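Local coordinates for CalS10 (Micromonospora echinospora, PDB 6UK5), which binds S-adenosylmethionine and probably methylates an amino pentose sugar in the biosynthesis of calicheamicin, at residues R31-S36 with D164-G169; A136-M141 with L151-W156; A140-L145 with A230-A235; V182-R187 with V191-E196; R197-V200 with G205-E208. All blocks are in the same frame, centred on the assembly; numbering follows the deposited sequence.

Contact 1: residues R31-S36 with D164-G169; sequences RGRGKS and DGYVGG. With ACT (acetate ion), chain E.
Tyr-166 points its hydroxyl at the guanidinium of Arg-33, the two side chains coming from opposite directions with ring and guanidinium planes 74° apart. Tyr-166 OH lies 3.4 Å from Arg-33 NH2 and 3.5 Å from Arg-33 NH1, abreast of both terminal nitrogens. With CG anti to the backbone N (chi1 169°), the tyrosine ring runs forward along its own strand, and Gly-168 N sits 3.5 Å above one face, offset toward the rim. Gly-168 CA then passes 4.0 Å from Arg-33 NH2. At Gly-169 the carbonyl O takes a weak hydrogen bond from Arg-33 NH2, 3.2 Å long and bent to 125° at the hydrogen. The firmer hold on this arginine lies one residue further on, where its NE makes a salt bridge with Asp-170. Beyond the Schellman turn at Gly-34, Lys-35 takes no part in the strand contact and bonds instead, NZ to O 3.0 Å, to an acetate, probably from the crystallisation liquor, that Arg-244 also binds; NZ pairs with Glu-40 too, and Phe-122 and Trp-37 add cation-pi contacts. An alanine at Lys-35 is likely to leave the Glu-40 carboxylate without its ammonium mate. The strand edge thus meets the helix end through one long cationic side chain, held mainly by charge and only loosely by the backbone carbonyl.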
# COMPACT_ATOMS: atom_id res chain seq x y z
N ARG A 31 7.23 1.30 -12.76
CA ARG A 31 6.57 0.48 -13.77
C ARG A 31 5.07 0.40 -13.51
O ARG A 31 4.27 0.45 -14.46
CB ARG A 31 7.18 -0.92 -13.81
CG ARG A 31 8.06 -1.16 -15.04
CD ARG A 31 8.50 -2.62 -15.15
NE ARG A 31 9.72 -2.89 -14.41
CZ ARG A 31 10.95 -2.73 -14.89
NH1 ARG A 31 11.13 -2.30 -16.13
NH2 ARG A 31 12.00 -3.01 -14.14
N GLY A 32 4.66 0.28 -12.25
CA GLY A 32 3.25 0.22 -11.94
C GLY A 32 2.49 1.48 -12.33
O GLY A 32 1.31 1.41 -12.68
N ARG A 33 3.16 2.63 -12.29
CA ARG A 33 2.53 3.87 -12.72
C ARG A 33 2.62 4.08 -14.23
O ARG A 33 1.99 5.01 -14.74
CB ARG A 33 3.15 5.07 -11.99
CG ARG A 33 2.65 5.23 -10.56
CD ARG A 33 3.23 6.45 -9.88
NE ARG A 33 2.61 6.70 -8.58
CZ ARG A 33 1.69 7.63 -8.33
NH1 ARG A 33 1.27 8.44 -9.29
NH2 ARG A 33 1.19 7.75 -7.11
N GLY A 34 3.38 3.25 -14.94
CA GLY A 34 3.33 3.25 -16.38
C GLY A 34 4.64 3.59 -17.07
O GLY A 34 4.64 3.87 -18.27
N LYS A 35 5.75 3.59 -16.33
CA LYS A 35 7.03 3.91 -16.94
C LYS A 35 7.58 2.68 -17.65
O LYS A 35 7.53 1.56 -17.12
CB LYS A 35 8.03 4.41 -15.90
CG LYS A 35 9.34 4.92 -16.50
CD LYS A 35 10.24 5.57 -15.45
CE LYS A 35 11.58 5.99 -16.03
NZ LYS A 35 11.52 7.29 -16.77
N SER A 36 8.10 2.89 -18.85
CA SER A 36 8.72 1.84 -19.65
C SER A 36 10.14 2.27 -19.95
O SER A 36 10.38 3.06 -20.87
CB SER A 36 7.92 1.58 -20.93
OG SER A 36 8.71 0.90 -21.89
N ASP A 164 3.03 23.62 -5.09
CA ASP A 164 3.57 23.59 -3.73
C ASP A 164 3.89 22.16 -3.30
O ASP A 164 5.06 21.78 -3.25
CB ASP A 164 2.61 24.24 -2.74
CG ASP A 164 3.24 24.45 -1.37
OD1 ASP A 164 4.37 23.97 -1.15
OD2 ASP A 164 2.61 25.12 -0.53
N GLY A 165 2.87 21.36 -3.00
CA GLY A 165 3.07 20.04 -2.45
C GLY A 165 2.32 18.98 -3.22
O GLY A 165 1.35 19.24 -3.93
N TYR A 166 2.81 17.75 -3.07
CA TYR A 166 2.26 16.57 -3.72
C TYR A 166 2.37 15.36 -2.80
O TYR A 166 3.43 15.13 -2.21
CB TYR A 166 2.98 16.26 -5.04
CG TYR A 166 2.62 14.91 -5.63
CD1 TYR A 166 1.41 14.69 -6.27
CD2 TYR A 166 3.51 13.84 -5.52
CE1 TYR A 166 1.10 13.45 -6.80
CE2 TYR A 166 3.20 12.60 -6.04
CZ TYR A 166 2.00 12.40 -6.68
OH TYR A 166 1.70 11.16 -7.20
N VAL A 167 1.29 14.60 -2.70
CA VAL A 167 1.26 13.36 -1.93
C VAL A 167 0.90 12.24 -2.89
O VAL A 167 -0.18 12.25 -3.50
CB VAL A 167 0.27 13.42 -0.76
CG1 VAL A 167 -0.03 12.01 -0.24
CG2 VAL A 167 0.84 14.26 0.36
N GLY A 168 1.79 11.27 -3.04
CA GLY A 168 1.54 10.12 -3.88
C GLY A 168 1.37 8.87 -3.03
O GLY A 168 1.71 8.85 -1.86
N GLY A 169 0.83 7.82 -3.66
CA GLY A 169 0.62 6.57 -2.95
C GLY A 169 0.60 5.44 -3.95
O GLY A 169 0.05 5.58 -5.04
C ACT E . 8.35 9.04 -14.77
O ACT E . 9.00 8.70 -15.79
OXT ACT E . 8.31 10.20 -14.28
CH3 ACT E . 7.51 7.95 -14.06

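Contact 2: residues A136-M141 with L151-W156; sequences AAVAAM and LVLEPW
Val-138 and Met-141 meet Leu-151 and Leu-153 with no ring or other flat side chain between them: neither faces nor edges are in play across this contact, and the side chains meet through methyl and methylene groups. A ring is supplied from outside, where Phe-227 of helix 220-229 touches both Val-138 and Leu-151, while Tyr-223 of the same helix packs on Leu-153. The closest approach is Met-141 CB to Leu-151 CD1, 3.7 Å; this methyl also lies 4.2 Å from the Val-138 carbonyl O. Leu-151 carries CG anti to its backbone N (chi1 -157°), which directs the branch to the helix. Met-141 starts with CG anti to the carbonyl carbon, runs on extended to the sulfur and bends at chi3, and its CE ends 4.3 Å from Leu-153 CD1. The same leucine methyl meets Val-138 CG2 at 4.2 Å, so one delta carbon takes the tips of two side chains a helical turn apart. Met-141 also touches Val-118 and Cys-120 of the neighbouring strand and lies close to Met-106, a residue that binds S-adenosylmethionine. The short helix and strand segments run at 147° to each other, their axes 10.5 Å apart. Helix 131-143 is the connection between the adjacent parallel strands 115-120 and 149-153, a beta-alpha-beta crossover, and the packing of its inner face on the central sheet is that of the Rossmann-like fold of class I methyltransferases.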
# COMPACT_ATOMS: atom_id res chain seq x y z
N ALA A 136 30.21 20.51 -13.65
CA ALA A 136 31.29 19.54 -13.58
C ALA A 136 30.85 18.20 -14.14
O ALA A 136 31.59 17.55 -14.89
CB ALA A 136 31.77 19.39 -12.14
N ALA A 137 29.63 17.77 -13.80
CA ALA A 137 29.09 16.54 -14.37
C ALA A 137 29.00 16.63 -15.89
O ALA A 137 29.52 15.77 -16.60
CB ALA A 137 27.71 16.26 -13.76
N VAL A 138 28.33 17.67 -16.40
CA VAL A 138 28.19 17.82 -17.84
C VAL A 138 29.55 17.90 -18.52
O VAL A 138 29.71 17.43 -19.65
CB VAL A 138 27.33 19.06 -18.16
CG1 VAL A 138 27.48 19.47 -19.61
CG2 VAL A 138 25.86 18.78 -17.85
N ALA A 139 30.54 18.49 -17.85
CA ALA A 139 31.87 18.58 -18.44
C ALA A 139 32.57 17.23 -18.40
O ALA A 139 33.27 16.86 -19.35
CB ALA A 139 32.70 19.64 -17.71
N ALA A 140 32.39 16.47 -17.32
CA ALA A 140 32.99 15.14 -17.23
C ALA A 140 32.43 14.22 -18.31
O ALA A 140 33.18 13.58 -19.05
CB ALA A 140 32.75 14.55 -15.84
N MET A 141 31.10 14.14 -18.41
CA MET A 141 30.48 13.31 -19.44
C MET A 141 30.99 13.68 -20.82
O MET A 141 31.31 12.80 -21.63
CB MET A 141 28.95 13.47 -19.39
CG MET A 141 28.32 13.10 -18.06
SD MET A 141 26.52 12.99 -18.20
CE MET A 141 25.98 14.24 -17.04
N LEU A 151 25.63 13.47 -26.42
CA LEU A 151 25.22 13.53 -25.02
C LEU A 151 23.72 13.76 -24.98
O LEU A 151 23.21 14.67 -25.65
CB LEU A 151 25.97 14.63 -24.27
CG LEU A 151 26.08 14.47 -22.76
CD1 LEU A 151 27.37 15.10 -22.27
CD2 LEU A 151 24.90 15.13 -22.06
N VAL A 152 23.00 12.94 -24.22
CA VAL A 152 21.56 13.05 -24.09
C VAL A 152 21.22 13.09 -22.61
O VAL A 152 21.71 12.26 -21.83
CB VAL A 152 20.81 11.91 -24.81
CG1 VAL A 152 21.46 11.64 -26.16
CG2 VAL A 152 20.77 10.66 -23.96
N LEU A 153 20.37 14.04 -22.22
CA LEU A 153 20.15 14.36 -20.82
C LEU A 153 18.68 14.67 -20.60
O LEU A 153 18.14 15.59 -21.24
CB LEU A 153 21.02 15.54 -20.39
CG LEU A 153 21.08 15.90 -18.91
CD1 LEU A 153 22.50 16.31 -18.56
CD2 LEU A 153 20.11 17.03 -18.60
N GLU A 154 18.03 13.91 -19.72
CA GLU A 154 16.64 14.17 -19.36
C GLU A 154 16.63 15.08 -18.14
O GLU A 154 16.97 14.63 -17.04
CB GLU A 154 15.91 12.87 -19.07
CG GLU A 154 14.41 13.05 -18.84
CD GLU A 154 13.74 11.76 -18.41
OE1 GLU A 154 14.40 10.70 -18.43
OE2 GLU A 154 12.55 11.82 -18.03
N PRO A 155 16.24 16.35 -18.27
CA PRO A 155 16.26 17.26 -17.12
C PRO A 155 14.98 17.20 -16.31
O PRO A 155 13.92 16.78 -16.78
CB PRO A 155 16.42 18.63 -17.79
CG PRO A 155 15.62 18.49 -19.04
CD PRO A 155 15.82 17.05 -19.50
N TRP A 156 15.10 17.62 -15.05
CA TRP A 156 13.94 17.84 -14.21
C TRP A 156 13.31 19.19 -14.49
O TRP A 156 14.00 20.21 -14.60
CB TRP A 156 14.34 17.74 -12.74
CG TRP A 156 13.26 18.10 -11.76
CD1 TRP A 156 13.30 19.10 -10.83
CD2 TRP A 156 11.97 17.47 -11.61
NE1 TRP A 156 12.13 19.13 -10.11
CE2 TRP A 156 11.30 18.14 -10.57
CE3 TRP A 156 11.33 16.40 -12.26
CZ2 TRP A 156 10.01 17.78 -10.16
CZ3 TRP A 156 10.05 16.05 -11.85
CH2 TRP A 156 9.41 16.74 -10.81

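Contact 3: residues A140-L145 with A230-A235; sequences AMSAHL and AGCESA
Ser-142 swings OG anti to the backbone N (chi1 179°), away from its own helix and out to the chain that follows helix 220-229; Cys-232 sets SG beside its backbone N, which brings the sulfur round to the same hydroxyl. Ser-142 OG donates to Ala-230 O at 2.9 Å, meeting the carbonyl at a C=O...O angle of 152° and somewhat tilted from its plane. Cys-232 SG stands 3.3 Å from Ser-142 OG, and the CB atoms of Ser-142 and Ala-230 touch at 3.9 Å. Gly-231, with its positive phi, closes helix 220-229 in a Schellman motif and sends the chain into strand 232-237. On the far side, His-144 ND1 bonds back to Ala-140 O at 2.9 Å, nearly straight (172°) and in the imidazole plane, while NE2 pairs with Leu-111 N and Phe-109 stacks on the ring. Replacing Ser-142 with alanine would probably leave the Ala-230 carbonyl without this donor and open a small gap beside the cysteine sulfur. One buried hydroxyl thus ties two helix ends together, serving a carbonyl at the point where the second helix gives way to an edge strand.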
# COMPACT_ATOMS: atom_id res chain seq x y z
N ALA A 140 32.39 16.47 -17.32
CA ALA A 140 32.99 15.14 -17.23
C ALA A 140 32.43 14.22 -18.31
O ALA A 140 33.18 13.58 -19.05
CB ALA A 140 32.75 14.55 -15.84
N MET A 141 31.10 14.14 -18.41
CA MET A 141 30.48 13.31 -19.44
C MET A 141 30.99 13.68 -20.82
O MET A 141 31.31 12.80 -21.63
CB MET A 141 28.95 13.47 -19.39
CG MET A 141 28.32 13.10 -18.06
SD MET A 141 26.52 12.99 -18.20
CE MET A 141 25.98 14.24 -17.04
N SER A 142 31.08 14.97 -21.12
CA SER A 142 31.55 15.41 -22.43
C SER A 142 33.00 14.98 -22.67
O SER A 142 33.37 14.70 -23.82
CB SER A 142 31.42 16.92 -22.55
OG SER A 142 31.89 17.38 -23.81
N ALA A 143 33.82 14.94 -21.62
CA ALA A 143 35.20 14.50 -21.79
C ALA A 143 35.27 13.06 -22.28
O ALA A 143 36.23 12.68 -22.96
CB ALA A 143 35.96 14.66 -20.48
N HIS A 144 34.28 12.25 -21.93
CA HIS A 144 34.21 10.86 -22.33
C HIS A 144 33.56 10.67 -23.69
O HIS A 144 33.28 9.53 -24.08
CB HIS A 144 33.44 10.07 -21.26
CG HIS A 144 34.21 9.89 -19.99
ND1 HIS A 144 34.35 10.91 -19.06
CD2 HIS A 144 34.87 8.83 -19.48
CE1 HIS A 144 35.07 10.47 -18.04
NE2 HIS A 144 35.40 9.21 -18.27
N LEU A 145 33.31 11.76 -24.42
CA LEU A 145 32.74 11.70 -25.76
C LEU A 145 33.83 11.85 -26.81
O LEU A 145 34.70 12.72 -26.69
CB LEU A 145 31.69 12.79 -25.97
CG LEU A 145 30.32 12.54 -25.33
CD1 LEU A 145 29.45 13.77 -25.50
CD2 LEU A 145 29.66 11.32 -25.94
N ALA A 230 31.50 23.02 -21.91
CA ALA A 230 32.09 21.71 -22.11
C ALA A 230 32.31 21.37 -23.58
O ALA A 230 32.51 20.20 -23.92
CB ALA A 230 31.22 20.64 -21.45
N GLY A 231 32.28 22.37 -24.46
CA GLY A 231 32.60 22.13 -25.86
C GLY A 231 31.51 21.40 -26.63
O GLY A 231 31.83 20.57 -27.49
N CYS A 232 30.25 21.68 -26.33
CA CYS A 232 29.12 20.98 -26.93
C CYS A 232 28.09 21.95 -27.49
O CYS A 232 27.78 22.97 -26.87
CB CYS A 232 28.45 20.05 -25.93
SG CYS A 232 29.32 18.50 -25.62
N GLU A 233 27.57 21.61 -28.66
CA GLU A 233 26.44 22.30 -29.27
C GLU A 233 25.16 21.57 -28.86
O GLU A 233 25.02 20.37 -29.13
CB GLU A 233 26.61 22.34 -30.79
CG GLU A 233 27.39 23.55 -31.26
CD GLU A 233 28.18 23.31 -32.52
OE1 GLU A 233 28.93 24.24 -32.92
OE2 GLU A 233 28.09 22.21 -33.10
N SER A 234 24.25 22.28 -28.21
CA SER A 234 23.10 21.68 -27.55
C SER A 234 21.82 21.91 -28.34
O SER A 234 21.72 22.83 -29.16
CB SER A 234 22.94 22.25 -26.13
OG SER A 234 21.99 23.30 -26.11
N ALA A 235 20.84 21.06 -28.07
CA ALA A 235 19.49 21.20 -28.60
C ALA A 235 18.54 20.55 -27.60
O ALA A 235 18.93 19.69 -26.81
CB ALA A 235 19.35 20.57 -29.98

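Contact 4: residues V182-R187 with V191-E196; sequences VSRSTR and VTRMEE
Thr-186 lies alongside Arg-193, both pointing the same way, its OG1 3.8 Å from Arg-193 CB. They form a hydrogen-bonded pair of a beta hairpin, strands 177-188 and 191-202, joined by a tight turn. Thr-186 and Arg-193, then Arg-184 and Glu-195, exchange backbone N-H...O bonds in both directions; Arg-184 N to Glu-195 O is 2.8 Å, Thr-186 N to Arg-193 O a longer 3.3 Å. Between them Ser-185 with Met-194, and beyond them Arg-187 with Thr-192 and Ser-183 with Glu-196, are non-hydrogen-bonded pairs on the other face. There Ser-185 CB meets Thr-192 CG2 at 4.0 Å, and Met-194 packs on Phe-127 and Leu-215. Glu-196, on this face, makes a salt bridge with Arg-181. On the opposite face the extended chains of Arg-184 and Arg-193 cross obliquely, guanidinium planes 63° apart. Arg-184 is gripped by the second subunit, giving hydrogen bonds to its Asp-202 and Ala-203 carbonyls. Arg-193 has a long salt bridge to Glu-195 within its own strand, and that carboxylate probably eases the proximity of the two cations. Arg-184 NH1 stands 4.2 Å from Arg-193 NH1 and 4.5 Å from Glu-195 OE1.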
# COMPACT_ATOMS: atom_id res chain seq x y z
N VAL A 182 4.04 5.55 0.33
CA VAL A 182 3.44 6.87 0.44
C VAL A 182 4.57 7.88 0.28
O VAL A 182 5.59 7.78 0.96
CB VAL A 182 2.72 7.07 1.79
CG1 VAL A 182 2.17 8.49 1.89
CG2 VAL A 182 1.64 6.04 1.98
N SER A 183 4.38 8.83 -0.63
CA SER A 183 5.41 9.83 -0.90
C SER A 183 4.85 11.22 -0.68
O SER A 183 3.64 11.44 -0.71
CB SER A 183 5.94 9.70 -2.33
OG SER A 183 4.95 10.04 -3.28
N ARG A 184 5.76 12.16 -0.44
CA ARG A 184 5.38 13.55 -0.28
C ARG A 184 6.54 14.42 -0.74
O ARG A 184 7.66 14.28 -0.25
CB ARG A 184 5.03 13.84 1.18
CG ARG A 184 4.46 15.20 1.44
CD ARG A 184 4.20 15.34 2.91
NE ARG A 184 3.76 16.68 3.26
CZ ARG A 184 4.60 17.65 3.61
NH1 ARG A 184 5.91 17.41 3.60
NH2 ARG A 184 4.16 18.85 3.93
N SER A 185 6.26 15.31 -1.68
CA SER A 185 7.24 16.23 -2.24
C SER A 185 6.73 17.66 -2.08
O SER A 185 5.56 17.93 -2.35
CB SER A 185 7.53 15.94 -3.71
OG SER A 185 7.66 14.55 -3.94
N THR A 186 7.61 18.55 -1.64
CA THR A 186 7.30 19.96 -1.54
C THR A 186 8.33 20.74 -2.34
O THR A 186 9.47 20.30 -2.50
CB THR A 186 7.29 20.44 -0.08
OG1 THR A 186 8.58 20.23 0.51
CG2 THR A 186 6.24 19.67 0.72
N ARG A 187 7.92 21.89 -2.83
CA ARG A 187 8.74 22.71 -3.71
C ARG A 187 9.01 24.05 -3.06
O ARG A 187 8.12 24.65 -2.45
CB ARG A 187 8.02 22.88 -5.05
CG ARG A 187 8.66 23.83 -6.04
CD ARG A 187 7.75 24.00 -7.25
NE ARG A 187 8.00 25.24 -7.96
CZ ARG A 187 7.32 25.64 -9.03
NH1 ARG A 187 6.33 24.89 -9.51
NH2 ARG A 187 7.62 26.79 -9.62
N VAL A 191 14.33 23.74 -5.54
CA VAL A 191 14.56 22.54 -4.76
C VAL A 191 13.24 21.83 -4.49
O VAL A 191 12.23 22.48 -4.17
CB VAL A 191 15.26 22.88 -3.43
CG1 VAL A 191 15.57 21.60 -2.64
CG2 VAL A 191 16.50 23.72 -3.68
N THR A 192 13.23 20.51 -4.64
CA THR A 192 12.09 19.68 -4.31
C THR A 192 12.54 18.70 -3.22
O THR A 192 13.56 18.02 -3.39
CB THR A 192 11.54 18.92 -5.52
OG1 THR A 192 11.61 19.77 -6.68
CG2 THR A 192 10.10 18.52 -5.28
N ARG A 193 11.78 18.62 -2.13
CA ARG A 193 12.13 17.75 -1.01
C ARG A 193 11.27 16.49 -1.12
O ARG A 193 10.07 16.52 -0.83
CB ARG A 193 11.91 18.44 0.33
CG ARG A 193 12.33 17.55 1.50
CD ARG A 193 12.22 18.25 2.85
NE ARG A 193 12.24 17.26 3.93
CZ ARG A 193 11.18 16.53 4.27
NH1 ARG A 193 10.03 16.69 3.63
NH2 ARG A 193 11.27 15.64 5.25
N MET A 194 11.91 15.39 -1.50
CA MET A 194 11.25 14.11 -1.72
C MET A 194 11.34 13.26 -0.46
O MET A 194 12.44 12.87 -0.04
CB MET A 194 11.90 13.41 -2.90
CG MET A 194 11.63 14.06 -4.24
SD MET A 194 12.31 13.13 -5.63
CE MET A 194 14.07 13.28 -5.29
N GLU A 195 10.19 12.98 0.16
CA GLU A 195 10.09 12.08 1.29
C GLU A 195 9.31 10.84 0.86
O GLU A 195 8.14 10.95 0.48
CB GLU A 195 9.40 12.75 2.48
CG GLU A 195 9.51 11.94 3.78
CD GLU A 195 8.58 12.45 4.86
OE1 GLU A 195 8.11 13.60 4.75
OE2 GLU A 195 8.32 11.69 5.82
N GLU A 196 9.95 9.68 0.92
CA GLU A 196 9.30 8.41 0.58
C GLU A 196 9.28 7.51 1.81
O GLU A 196 10.25 7.46 2.57
CB GLU A 196 10.01 7.69 -0.55
CG GLU A 196 9.57 8.11 -1.94
CD GLU A 196 10.42 7.49 -3.03
OE1 GLU A 196 11.59 7.14 -2.75
OE2 GLU A 196 9.92 7.35 -4.16

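Contact 5: residues R197-V200 with G205-E208; sequences RWLV and GIRE
Arg-207 curls over Val-200, both side chains on one face of a beta hairpin built from strands 191-202 and 206-216. The arginine has CG anti to its carbonyl carbon and bends at chi3 (-47°), which lays one guanidinium face against Val-200 CB; Val-200 CG1 is 3.6 Å from Arg-207 NH2. NH1 is claimed by a salt bridge with Asp-202 at the end of strand 191-202, so the group is held both by charge and by an apolar support. The same residues exchange both backbone bonds, Val-200 N to Arg-207 O being 2.8 Å and nearly straight at 169°. On the other face Leu-199 and Glu-208, a non-hydrogen-bonded pair, lie side by side. Glu-208 has CG between its backbone N and carbonyl carbon (chi1 52°) and an extended chain beyond; its carboxylate makes a salt bridge with Arg-197 of the second subunit. Leu-199 meets Leu-199 of that subunit, so this face belongs to the dimer interface. Trp-198, one residue earlier, puts its indole on the Val-200 and Arg-207 face, stacking on Phe-209 and packing against helix 20-32. Within the hairpin, Leu-199 CD2 touches Glu-208 CB at 3.6 Å and Ile-206 CG2 at 4.3 Å.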
# COMPACT_ATOMS: atom_id res chain seq x y z
N ARG A 197 8.17 6.80 2.00
CA ARG A 197 8.04 5.85 3.10
C ARG A 197 7.39 4.59 2.58
O ARG A 197 6.27 4.62 2.07
CB ARG A 197 7.25 6.46 4.26
CG ARG A 197 8.08 7.49 5.01
CD ARG A 197 7.31 8.16 6.11
NE ARG A 197 7.66 7.58 7.40
CZ ARG A 197 7.42 8.15 8.57
NH1 ARG A 197 6.84 9.34 8.63
NH2 ARG A 197 7.78 7.53 9.69
N TRP A 198 8.10 3.47 2.73
CA TRP A 198 7.73 2.20 2.14
C TRP A 198 7.29 1.21 3.21
O TRP A 198 7.73 1.26 4.36
CB TRP A 198 8.91 1.60 1.38
CG TRP A 198 9.42 2.45 0.26
CD1 TRP A 198 10.18 3.58 0.36
CD2 TRP A 198 9.22 2.23 -1.15
NE1 TRP A 198 10.46 4.08 -0.88
CE2 TRP A 198 9.88 3.28 -1.83
CE3 TRP A 198 8.54 1.27 -1.89
CZ2 TRP A 198 9.88 3.38 -3.22
CZ3 TRP A 198 8.54 1.37 -3.27
CH2 TRP A 198 9.21 2.42 -3.92
N LEU A 199 6.39 0.30 2.82
CA LEU A 199 6.05 -0.88 3.61
C LEU A 199 6.17 -2.10 2.71
O LEU A 199 5.52 -2.17 1.67
CB LEU A 199 4.64 -0.79 4.18
CG LEU A 199 4.39 0.14 5.37
CD1 LEU A 199 2.90 0.18 5.67
CD2 LEU A 199 5.17 -0.32 6.59
N VAL A 200 7.01 -3.06 3.11
CA VAL A 200 7.15 -4.32 2.40
C VAL A 200 6.76 -5.45 3.35
O VAL A 200 7.40 -5.64 4.39
CB VAL A 200 8.57 -4.54 1.85
CG1 VAL A 200 8.65 -5.88 1.14
CG2 VAL A 200 8.92 -3.42 0.89
N GLY A 205 8.16 -11.07 7.06
CA GLY A 205 7.52 -10.13 7.96
C GLY A 205 7.17 -8.85 7.24
O GLY A 205 7.18 -8.78 6.02
N ILE A 206 6.86 -7.83 8.04
CA ILE A 206 6.56 -6.49 7.54
C ILE A 206 7.77 -5.60 7.82
O ILE A 206 8.16 -5.42 8.98
CB ILE A 206 5.31 -5.90 8.21
CG1 ILE A 206 4.08 -6.78 7.98
CG2 ILE A 206 5.06 -4.48 7.70
CD1 ILE A 206 2.86 -6.35 8.79
N ARG A 207 8.37 -5.05 6.77
CA ARG A 207 9.46 -4.10 6.91
C ARG A 207 9.01 -2.70 6.49
O ARG A 207 8.27 -2.54 5.52
CB ARG A 207 10.68 -4.49 6.06
CG ARG A 207 11.30 -5.83 6.38
CD ARG A 207 12.64 -6.00 5.68
NE ARG A 207 12.65 -5.65 4.26
CZ ARG A 207 12.00 -6.32 3.30
NH1 ARG A 207 11.27 -7.38 3.60
NH2 ARG A 207 12.09 -5.91 2.04
N GLU A 208 9.47 -1.69 7.24
CA GLU A 208 9.31 -0.29 6.87
C GLU A 208 10.66 0.39 6.74
O GLU A 208 11.57 0.12 7.53
CB GLU A 208 8.46 0.47 7.90
CG GLU A 208 8.95 0.30 9.32
CD GLU A 208 8.21 1.17 10.30
OE1 GLU A 208 8.68 1.30 11.45
OE2 GLU A 208 7.16 1.74 9.92

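In the fold
Contacts 2 and 3 belong to the buried methyltransferase sheet and share helix 131-143, contact 2 by purely apolar packing and contact 3 by one hydroxyl at the sheet's far edge. Contacts 1, 4 and 5 involve the second sheet, on the opposite side of the chain's centre from contact 3, and are richer in charge and more open. Strand 165-174 of contact 1 bonds through its backbone to strand 177-188 of contact 4, and strand 191-202 continues from contact 4 into contact 5. All three reach the second subunit, contact 4 by arginine bonds to backbone carbonyls, contact 5 by a salt bridge, contact 1 by packing alone. Trp-156 nears Thr-192 where the loop after strand 149-153 reaches the second sheet.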